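Local coordinates for protein dachshund (Homo sapiens, PDB 1L8R) that acts as a transcription factor in organogenesis, repressing or activating genes with partners such as SIX1 and EYA3, here as its N-terminal DNA-binding-type Dachshund box domain, at residues K8-R13 and E26-P31; K16-T21 and R68-L73; L55-V60 and K84-K89. All blocks are in the same frame, centred on the assembly; numbering follows the deposited sequence.

Interaction 1: residues K8-R13 and E26-P31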
loop_
_atom_site.group_PDB
_atom_site.type_symbol
_atom_site.label_atom_id
_atom_site.label_comp_id
_atom_site.label_asym_id
_atom_site.label_seq_id
_atom_site.Cartn_x
_atom_site.Cartn_y
_atom_site.Cartn_z
ATOM N N LYS A 8 0.391 -7.051 10.322
ATOM C CA LYS A 8 -0.726 -6.802 11.220
ATOM C C LYS A 8 -1.767 -6.001 10.460
ATOM O O LYS A 8 -1.441 -5.232 9.546
ATOM C CB LYS A 8 -0.281 -6.059 12.490
ATOM C CG LYS A 8 0.016 -4.586 12.331
ATOM C CD LYS A 8 0.280 -3.958 13.700
ATOM C CE LYS A 8 0.539 -2.466 13.597
ATOM N NZ LYS A 8 0.809 -1.867 14.935
HETATM N N MSE A 9 -3.030 -6.207 10.811
HETATM C CA MSE A 9 -4.110 -5.494 10.150
HETATM C C MSE A 9 -4.343 -4.196 10.912
HETATM O O MSE A 9 -4.349 -4.183 12.149
HETATM C CB MSE A 9 -5.388 -6.341 10.137
HETATM C CG MSE A 9 -5.233 -7.749 9.550
HETATM SE SE MSE A 9 -4.566 -7.800 7.731
HETATM C CE MSE A 9 -2.731 -8.230 8.133
ATOM N N VAL A 10 -4.512 -3.108 10.173
ATOM C CA VAL A 10 -4.726 -1.796 10.766
ATOM C C VAL A 10 -5.893 -1.122 10.064
ATOM O O VAL A 10 -6.284 -1.527 8.972
ATOM C CB VAL A 10 -3.471 -0.908 10.633
ATOM C CG1 VAL A 10 -2.298 -1.564 11.345
ATOM C CG2 VAL A 10 -3.146 -0.675 9.165
ATOM N N ASP A 11 -6.447 -0.089 10.684
ATOM C CA ASP A 11 -7.582 0.592 10.088
ATOM C C ASP A 11 -7.157 1.672 9.109
ATOM O O ASP A 11 -6.216 2.426 9.359
ATOM C CB ASP A 11 -8.465 1.220 11.172
ATOM C CG ASP A 11 -9.797 1.719 10.624
ATOM O OD1 ASP A 11 -10.691 0.880 10.375
ATOM O OD2 ASP A 11 -9.946 2.947 10.429
ATOM N N LEU A 12 -7.850 1.721 7.980
ATOM C CA LEU A 12 -7.599 2.724 6.963
ATOM C C LEU A 12 -8.952 3.150 6.435
ATOM O O LEU A 12 -9.628 2.385 5.745
ATOM C CB LEU A 12 -6.750 2.167 5.816
ATOM C CG LEU A 12 -6.447 3.200 4.723
ATOM C CD1 LEU A 12 -5.775 4.417 5.350
ATOM C CD2 LEU A 12 -5.549 2.592 3.655
ATOM N N ARG A 13 -9.355 4.368 6.780
ATOM C CA ARG A 13 -10.633 4.897 6.329
ATOM C C ARG A 13 -11.777 3.917 6.611
ATOM O O ARG A 13 -12.635 3.688 5.763
ATOM C CB ARG A 13 -10.562 5.207 4.829
ATOM C CG ARG A 13 -9.413 6.128 4.432
ATOM C CD ARG A 13 -9.366 6.343 2.918
ATOM N NE ARG A 13 -10.532 7.067 2.415
ATOM C CZ ARG A 13 -10.687 8.387 2.475
ATOM N NH1 ARG A 13 -9.745 9.151 3.013
ATOM N NH2 ARG A 13 -11.789 8.948 1.996
ATOM N N GLU A 26 4.977 2.896 10.186
ATOM C CA GLU A 26 3.931 1.942 9.873
ATOM C C GLU A 26 3.501 2.165 8.427
ATOM O O GLU A 26 3.038 3.247 8.065
ATOM C CB GLU A 26 2.739 2.138 10.810
ATOM C CG GLU A 26 1.679 1.068 10.685
ATOM C CD GLU A 26 0.616 1.187 11.755
ATOM O OE1 GLU A 26 0.939 0.955 12.941
ATOM O OE2 GLU A 26 -0.536 1.513 11.409
ATOM N N LEU A 27 3.649 1.136 7.607
ATOM C CA LEU A 27 3.284 1.243 6.204
ATOM C C LEU A 27 2.181 0.259 5.872
ATOM O O LEU A 27 2.091 -0.808 6.474
ATOM C CB LEU A 27 4.498 0.945 5.332
ATOM C CG LEU A 27 5.779 1.699 5.671
ATOM C CD1 LEU A 27 6.890 1.212 4.747
ATOM C CD2 LEU A 27 5.574 3.200 5.531
ATOM N N ILE A 28 1.327 0.622 4.923
ATOM C CA ILE A 28 0.266 -0.284 4.535
ATOM C C ILE A 28 0.425 -0.719 3.084
ATOM O O ILE A 28 1.158 -0.097 2.294
ATOM C CB ILE A 28 -1.150 0.327 4.780
ATOM C CG1 ILE A 28 -1.337 1.618 3.984
ATOM C CG2 ILE A 28 -1.320 0.622 6.274
ATOM C CD1 ILE A 28 -0.639 2.803 4.579
ATOM N N CYS A 29 -0.249 -1.810 2.752
ATOM C CA CYS A 29 -0.203 -2.385 1.416
ATOM C C CYS A 29 -0.882 -1.459 0.404
ATOM O O CYS A 29 -2.099 -1.281 0.432
ATOM C CB CYS A 29 -0.882 -3.746 1.447
ATOM S SG CYS A 29 -1.010 -4.524 -0.144
ATOM N N LEU A 30 -0.088 -0.866 -0.479
ATOM C CA LEU A 30 -0.610 0.068 -1.475
ATOM C C LEU A 30 -1.667 -0.501 -2.426
ATOM O O LEU A 30 -2.740 0.092 -2.587
ATOM C CB LEU A 30 0.538 0.677 -2.282
ATOM C CG LEU A 30 0.141 1.653 -3.400
ATOM C CD1 LEU A 30 -0.713 2.777 -2.828
ATOM C CD2 LEU A 30 1.401 2.206 -4.056
ATOM N N PRO A 31 -1.389 -1.647 -3.073
ATOM C CA PRO A 31 -2.388 -2.214 -3.989
ATOM C C PRO A 31 -3.714 -2.502 -3.300
ATOM O O PRO A 31 -4.784 -2.326 -3.892
ATOM C CB PRO A 31 -1.715 -3.486 -4.497
ATOM C CG PRO A 31 -0.269 -3.140 -4.454
ATOM C CD PRO A 31 -0.136 -2.424 -3.128
#

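Interaction 2: residues K16-T21 and R68-L73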
loop_
_atom_site.group_PDB
_atom_site.type_symbol
_atom_site.label_atom_id
_atom_site.label_comp_id
_atom_site.label_asym_id
_atom_site.label_seq_id
_atom_site.Cartn_x
_atom_site.Cartn_y
_atom_site.Cartn_z
ATOM N N LYS A 16 -9.977 -2.560 6.994
ATOM C CA LYS A 16 -8.813 -3.250 7.528
ATOM C C LYS A 16 -7.848 -3.509 6.377
ATOM O O LYS A 16 -8.250 -3.997 5.320
ATOM C CB LYS A 16 -9.234 -4.577 8.163
ATOM C CG LYS A 16 -9.838 -4.438 9.553
ATOM C CD LYS A 16 -8.757 -4.174 10.590
ATOM C CE LYS A 16 -9.344 -3.913 11.970
ATOM N NZ LYS A 16 -10.083 -2.621 12.024
ATOM N N VAL A 17 -6.581 -3.166 6.580
ATOM C CA VAL A 17 -5.559 -3.382 5.563
ATOM C C VAL A 17 -4.295 -3.938 6.208
ATOM O O VAL A 17 -4.042 -3.734 7.400
ATOM C CB VAL A 17 -5.208 -2.074 4.812
ATOM C CG1 VAL A 17 -6.450 -1.532 4.099
ATOM C CG2 VAL A 17 -4.645 -1.044 5.778
ATOM N N ALA A 18 -3.508 -4.647 5.408
ATOM C CA ALA A 18 -2.266 -5.239 5.881
ATOM C C ALA A 18 -1.189 -4.171 6.008
ATOM O O ALA A 18 -1.124 -3.226 5.218
ATOM C CB ALA A 18 -1.822 -6.337 4.935
ATOM N N SER A 19 -0.336 -4.338 7.004
ATOM C CA SER A 19 0.713 -3.371 7.271
ATOM C C SER A 19 1.986 -4.036 7.771
ATOM O O SER A 19 1.943 -5.135 8.324
ATOM C CB SER A 19 0.223 -2.378 8.334
ATOM O OG SER A 19 1.290 -1.627 8.888
ATOM N N PHE A 20 3.107 -3.354 7.559
ATOM C CA PHE A 20 4.417 -3.785 8.054
ATOM C C PHE A 20 5.069 -2.505 8.545
ATOM O O PHE A 20 4.886 -1.443 7.948
ATOM C CB PHE A 20 5.305 -4.380 6.952
ATOM C CG PHE A 20 4.872 -5.731 6.483
ATOM C CD1 PHE A 20 5.068 -6.864 7.269
ATOM C CD2 PHE A 20 4.220 -5.869 5.266
ATOM C CE1 PHE A 20 4.617 -8.115 6.851
ATOM C CE2 PHE A 20 3.759 -7.112 4.833
ATOM C CZ PHE A 20 3.953 -8.243 5.620
ATOM N N THR A 21 5.816 -2.587 9.640
ATOM C CA THR A 21 6.501 -1.405 10.131
ATOM C C THR A 21 7.958 -1.507 9.693
ATOM O O THR A 21 8.698 -2.380 10.147
ATOM C CB THR A 21 6.390 -1.306 11.644
ATOM O OG1 THR A 21 5.012 -1.106 11.987
ATOM C CG2 THR A 21 7.211 -0.132 12.165
ATOM N N ARG A 68 4.847 -12.738 -0.028
ATOM C CA ARG A 68 4.186 -14.014 0.209
ATOM C C ARG A 68 3.103 -13.910 1.286
ATOM O O ARG A 68 2.031 -14.501 1.157
ATOM C CB ARG A 68 5.217 -15.078 0.592
ATOM C CG ARG A 68 6.211 -15.377 -0.519
ATOM C CD ARG A 68 7.174 -16.473 -0.109
ATOM N NE ARG A 68 6.466 -17.713 0.184
ATOM C CZ ARG A 68 7.049 -18.822 0.627
ATOM N NH1 ARG A 68 8.362 -18.848 0.830
ATOM N NH2 ARG A 68 6.318 -19.904 0.872
ATOM N N ILE A 69 3.378 -13.157 2.346
ATOM C CA ILE A 69 2.386 -12.993 3.408
ATOM C C ILE A 69 1.166 -12.243 2.867
ATOM O O ILE A 69 0.024 -12.637 3.116
ATOM C CB ILE A 69 2.981 -12.224 4.615
ATOM C CG1 ILE A 69 3.980 -13.120 5.352
ATOM C CG2 ILE A 69 1.861 -11.781 5.568
ATOM C CD1 ILE A 69 4.871 -12.377 6.314
ATOM N N LEU A 70 1.401 -11.178 2.111
ATOM C CA LEU A 70 0.297 -10.394 1.565
ATOM C C LEU A 70 -0.546 -11.237 0.618
ATOM O O LEU A 70 -1.766 -11.102 0.583
ATOM C CB LEU A 70 0.834 -9.152 0.855
ATOM C CG LEU A 70 1.542 -8.180 1.807
ATOM C CD1 LEU A 70 2.278 -7.114 1.039
ATOM C CD2 LEU A 70 0.499 -7.551 2.729
ATOM N N ARG A 71 0.096 -12.114 -0.149
ATOM C CA ARG A 71 -0.669 -12.978 -1.046
ATOM C C ARG A 71 -1.513 -13.960 -0.225
ATOM O O ARG A 71 -2.674 -14.230 -0.553
ATOM C CB ARG A 71 0.262 -13.760 -1.977
ATOM C CG ARG A 71 0.908 -12.912 -3.049
ATOM C CD ARG A 71 1.305 -13.774 -4.238
ATOM N NE ARG A 71 2.167 -14.887 -3.856
ATOM C CZ ARG A 71 3.447 -14.991 -4.196
ATOM N NH1 ARG A 71 4.019 -14.044 -4.927
ATOM N NH2 ARG A 71 4.153 -16.046 -3.813
ATOM N N GLY A 72 -0.925 -14.478 0.850
ATOM C CA GLY A 72 -1.621 -15.424 1.705
ATOM C C GLY A 72 -2.808 -14.814 2.424
ATOM O O GLY A 72 -3.798 -15.499 2.685
ATOM N N LEU A 73 -2.705 -13.525 2.738
ATOM C CA LEU A 73 -3.755 -12.784 3.437
ATOM C C LEU A 73 -4.830 -12.297 2.489
ATOM O O LEU A 73 -5.871 -11.808 2.928
ATOM C CB LEU A 73 -3.162 -11.558 4.141
ATOM C CG LEU A 73 -2.266 -11.755 5.360
ATOM C CD1 LEU A 73 -1.589 -10.444 5.704
ATOM C CD2 LEU A 73 -3.098 -12.249 6.534
#

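Interaction 3: residues L55-V60 and K84-K89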
loop_
_atom_site.group_PDB
_atom_site.type_symbol
_atom_site.label_atom_id
_atom_site.label_comp_id
_atom_site.label_asym_id
_atom_site.label_seq_id
_atom_site.Cartn_x
_atom_site.Cartn_y
_atom_site.Cartn_z
ATOM N N LEU A 55 4.260 13.705 -6.417
ATOM C CA LEU A 55 4.080 14.109 -5.022
ATOM C C LEU A 55 5.344 13.899 -4.195
ATOM O O LEU A 55 5.357 14.153 -2.988
ATOM C CB LEU A 55 2.927 13.327 -4.384
ATOM C CG LEU A 55 1.514 13.616 -4.889
ATOM C CD1 LEU A 55 0.561 12.521 -4.424
ATOM C CD2 LEU A 55 1.065 14.980 -4.384
ATOM N N GLU A 56 6.403 13.430 -4.846
ATOM C CA GLU A 56 7.677 13.179 -4.176
ATOM C C GLU A 56 7.572 12.097 -3.106
ATOM O O GLU A 56 8.212 12.180 -2.056
ATOM C CB GLU A 56 8.220 14.472 -3.553
ATOM C CG GLU A 56 8.517 15.570 -4.567
ATOM C CD GLU A 56 9.523 15.144 -5.628
ATOM O OE1 GLU A 56 9.796 15.948 -6.544
ATOM O OE2 GLU A 56 10.046 14.011 -5.552
ATOM N N ILE A 57 6.753 11.087 -3.375
ATOM C CA ILE A 57 6.575 9.970 -2.458
ATOM C C ILE A 57 7.162 8.714 -3.106
ATOM O O ILE A 57 6.716 8.292 -4.179
ATOM C CB ILE A 57 5.081 9.719 -2.157
ATOM C CG1 ILE A 57 4.474 10.942 -1.461
ATOM C CG2 ILE A 57 4.926 8.480 -1.288
ATOM C CD1 ILE A 57 2.958 10.881 -1.310
ATOM N N THR A 58 8.170 8.129 -2.464
ATOM C CA THR A 58 8.808 6.919 -2.974
ATOM C C THR A 58 8.389 5.742 -2.100
ATOM O O THR A 58 8.812 5.632 -0.949
ATOM C CB THR A 58 10.344 7.035 -2.949
ATOM O OG1 THR A 58 10.755 8.157 -3.742
ATOM C CG2 THR A 58 10.984 5.773 -3.504
ATOM N N PRO A 59 7.535 4.857 -2.631
ATOM C CA PRO A 59 7.039 3.679 -1.915
ATOM C C PRO A 59 8.127 2.693 -1.534
ATOM O O PRO A 59 9.113 2.534 -2.258
ATOM C CB PRO A 59 6.058 3.057 -2.908
ATOM C CG PRO A 59 5.574 4.228 -3.682
ATOM C CD PRO A 59 6.841 5.002 -3.922
ATOM N N VAL A 60 7.941 2.037 -0.393
ATOM C CA VAL A 60 8.877 1.024 0.074
ATOM C C VAL A 60 8.622 -0.255 -0.718
ATOM O O VAL A 60 7.478 -0.621 -0.985
ATOM C CB VAL A 60 8.687 0.738 1.582
ATOM C CG1 VAL A 60 9.295 -0.613 1.950
ATOM C CG2 VAL A 60 9.321 1.859 2.401
ATOM N N LYS A 84 4.274 -2.827 -3.200
ATOM C CA LYS A 84 4.825 -1.643 -2.560
ATOM C C LYS A 84 4.000 -1.223 -1.357
ATOM O O LYS A 84 2.808 -1.533 -1.264
ATOM C CB LYS A 84 4.938 -0.505 -3.571
ATOM C CG LYS A 84 6.078 -0.736 -4.557
ATOM C CD LYS A 84 6.089 0.276 -5.676
ATOM C CE LYS A 84 7.270 0.031 -6.601
ATOM N NZ LYS A 84 7.199 0.890 -7.825
ATOM N N LEU A 85 4.659 -0.527 -0.434
ATOM C CA LEU A 85 4.045 -0.071 0.803
ATOM C C LEU A 85 4.245 1.431 0.992
ATOM O O LEU A 85 5.293 1.969 0.651
ATOM C CB LEU A 85 4.708 -0.777 1.993
ATOM C CG LEU A 85 4.827 -2.303 2.034
ATOM C CD1 LEU A 85 5.639 -2.709 3.264
ATOM C CD2 LEU A 85 3.440 -2.945 2.069
ATOM N N ILE A 86 3.240 2.116 1.530
ATOM C CA ILE A 86 3.402 3.539 1.822
ATOM C C ILE A 86 2.682 3.853 3.128
ATOM O O ILE A 86 1.797 3.112 3.540
ATOM C CB ILE A 86 2.883 4.479 0.690
ATOM C CG1 ILE A 86 1.397 4.258 0.426
ATOM C CG2 ILE A 86 3.738 4.295 -0.567
ATOM C CD1 ILE A 86 0.793 5.357 -0.458
ATOM N N SER A 87 3.084 4.931 3.795
ATOM C CA SER A 87 2.463 5.298 5.065
ATOM C C SER A 87 1.010 5.720 4.883
ATOM O O SER A 87 0.597 6.120 3.794
ATOM C CB SER A 87 3.258 6.428 5.733
ATOM O OG SER A 87 3.202 7.626 4.973
ATOM N N ARG A 88 0.218 5.629 5.947
ATOM C CA ARG A 88 -1.178 6.022 5.837
ATOM C C ARG A 88 -1.292 7.503 5.499
ATOM O O ARG A 88 -2.189 7.902 4.760
ATOM C CB ARG A 88 -1.940 5.687 7.123
ATOM C CG ARG A 88 -2.338 4.215 7.199
ATOM C CD ARG A 88 -3.239 3.899 8.381
ATOM N NE ARG A 88 -2.580 4.165 9.656
ATOM C CZ ARG A 88 -3.034 3.747 10.831
ATOM N NH1 ARG A 88 -4.155 3.039 10.900
ATOM N NH2 ARG A 88 -2.367 4.036 11.939
ATOM N N LYS A 89 -0.370 8.311 6.019
ATOM C CA LYS A 89 -0.381 9.746 5.741
ATOM C C LYS A 89 -0.104 9.977 4.256
ATOM O O LYS A 89 -0.727 10.831 3.624
ATOM C CB LYS A 89 0.679 10.474 6.570
ATOM C CG LYS A 89 0.524 11.991 6.545
ATOM C CD LYS A 89 1.652 12.700 7.287
ATOM C CE LYS A 89 2.873 12.892 6.399
ATOM N NZ LYS A 89 2.582 13.845 5.288
#

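Interaction 1: residues K8-R13 and E26-P31
Lys8 and Glu26 supply the ionic part of this contact. Beyond CG the Lys8 chain is extended and runs roughly perpendicular to the glutamate. NZ and OE1 form a salt bridge at 3.5 Å, long enough that the hydrogen bond within it is weak. Lys8 CE lies just as near to the same Glu26 OE1, again 3.5 Å, so the oxygen rests beside the last methylene as much as against the ammonium group. Glu26 has CG opposite its backbone N (chi1 -172°) and an extended chain, which carries the carboxylate across to strand 8-12.

The other carboxylate oxygen has mixed surroundings. Glu26 OE2 sits 3.5 Å from Val10 CG1, a methyl that offers no hydrogen bond, but it also forms a salt bridge with Arg88 NH2. The carboxylate thus has a basic partner at each oxygen, which would probably help keep it ionised at this partly buried place.

The apolar contacts centre on Ile28, whose two branches go to different partners. Its CG2 meets Val10 CG2 at 3.7 Å, the two side chains meeting nearly perpendicular, while CG1 lies a looser 4.3 Å from Leu12 CD2. With chi1 at 60°, Ile28 CG1 is held between the backbone N and carbonyl carbon, leaving CG2 for the valine.

No backbone hydrogen bond joins the segments: their axes cross at 88° and approach only to 8.8 Å. Strand 15-22 bonds to both, Val10 pairing with Val17 and Leu27 with Phe20. Flanking that common neighbour yet lying almost perpendicular, the two strands belong to the strongly twisted antiparallel sheet of the Dachshund homology domain, whose DNA-binding motif resembles the forkhead/winged-helix fold.

Interaction 2: residues K16-T21 and R68-L73
Helix-on-sheet packing of an alpha/beta domain brings Ala18 and Phe20 of strand 15-22 against Ile69, Leu70 and Leu73 of helix 64-73. The evidence is in the axes: the short segments run nearly antiparallel, at 165°, and approach to 10.0 Å, the spacing expected of a helix laid along a strand. No hydrogen bond crosses; every contact is between apolar side chains.

Leu70 occupies the middle. Its CD2 presses on Ala18 CB at 3.4 Å, tighter than usual van der Waals contact, and the same methyl lies 3.9 Å from Phe20 CE2. Leu70 CG approaches Phe20 CE2 at 3.9 Å in the plane of the ring, at its edge, so the leucine borders the aromatic ring rather than lying over it. Further round that edge, Phe20 CZ meets Ile69 CG2 at 4.1 Å. A chi1 of -72° sets Phe20 CG beside its own backbone N and opposite the carbonyl carbon, projecting the ring to the helix. One turn on, Leu73 CD1 reaches Ala18 CB at 4.2 Å.

With an alanine at Leu70, both the methyl pressed on Ala18 and the branch carbon at the ring edge are lost, which would probably leave a gap between strand and helix and let Phe20 turn more freely.

Alternation divides the strand between two faces: Ala18 and Phe20 point to the helix, whereas Ser19 points away and its OG bonds to Leu27 O. Cys7 also touches Phe20 and Leu73. Ala18 and Phe20, two residues apart on one face of the strand, form with helix 64-73 a helix-on-sheet layer of the Dachshund homology domain, which contains a motif similar to the winged helix.

Interaction 3: residues L55-V60 and K84-K89
Lys84 lies along Pro59 and Val60, and its chain can be followed outward atom by atom. CB is 3.6 Å from Val60 O and 3.8 Å from Pro59 CB. The next carbon, CG, keeps both neighbours, with Val60 O at 3.8 Å, and CD is still beside the proline, 3.9 Å from Pro59 CB. A chi1 of -73° followed by an extended chain then carries NZ beyond Pro59 and Val60, and the cationic end is engaged by Tyr49 of helix 45-54 in a cation-pi interaction.

Next to this side chain the backbones pair. Val60 N donates to Leu85 O at 2.8 Å with an N-H...O angle of 152°, and Leu85 N donates to Val60 O at 2.9 Å and 158°. This reciprocal exchange defines an antiparallel hydrogen-bonded pair, and it joins the short strand 60-61 to strand 84-87 at the edge of the domain's antiparallel sheet. Val60 O accepts a CA-H...O contact from Lys84 as well.

Before the bridge, the approaching loop packs by its apolar groups. Pro59 and Ile86 run alongside each other in the same direction, with Pro59 CB 3.5 Å from Ile86 CG2. Ile86 CG2 also lies close to Pro59 CG, and Ile57 CG2 approaches that Ile86 methyl more loosely, while Leu52 touches both Ile57 and Pro59.

In the fold
From the N terminus, interaction 1 closes first, its segments enclosing only 12 residues, mostly strand 15-22. Interaction 2 starts inside that span, at 16-21, and ends at 68-73, so the two cross. Interaction 3, 55-60 with 84-89, opens before interaction 2 has closed and crosses it too, but follows interaction 1 in series; none nests within another. All three reach one antiparallel sheet: interaction 1 folds its first strand over the third, interaction 2 sets helix 64-73 on the second, and interaction 3 adds the edge strand 60-61. Arg88 NH1 bonds to Asp11 O, linking interactions 1 and 3, whereas Phe20 touches Leu85 between 2 and 3.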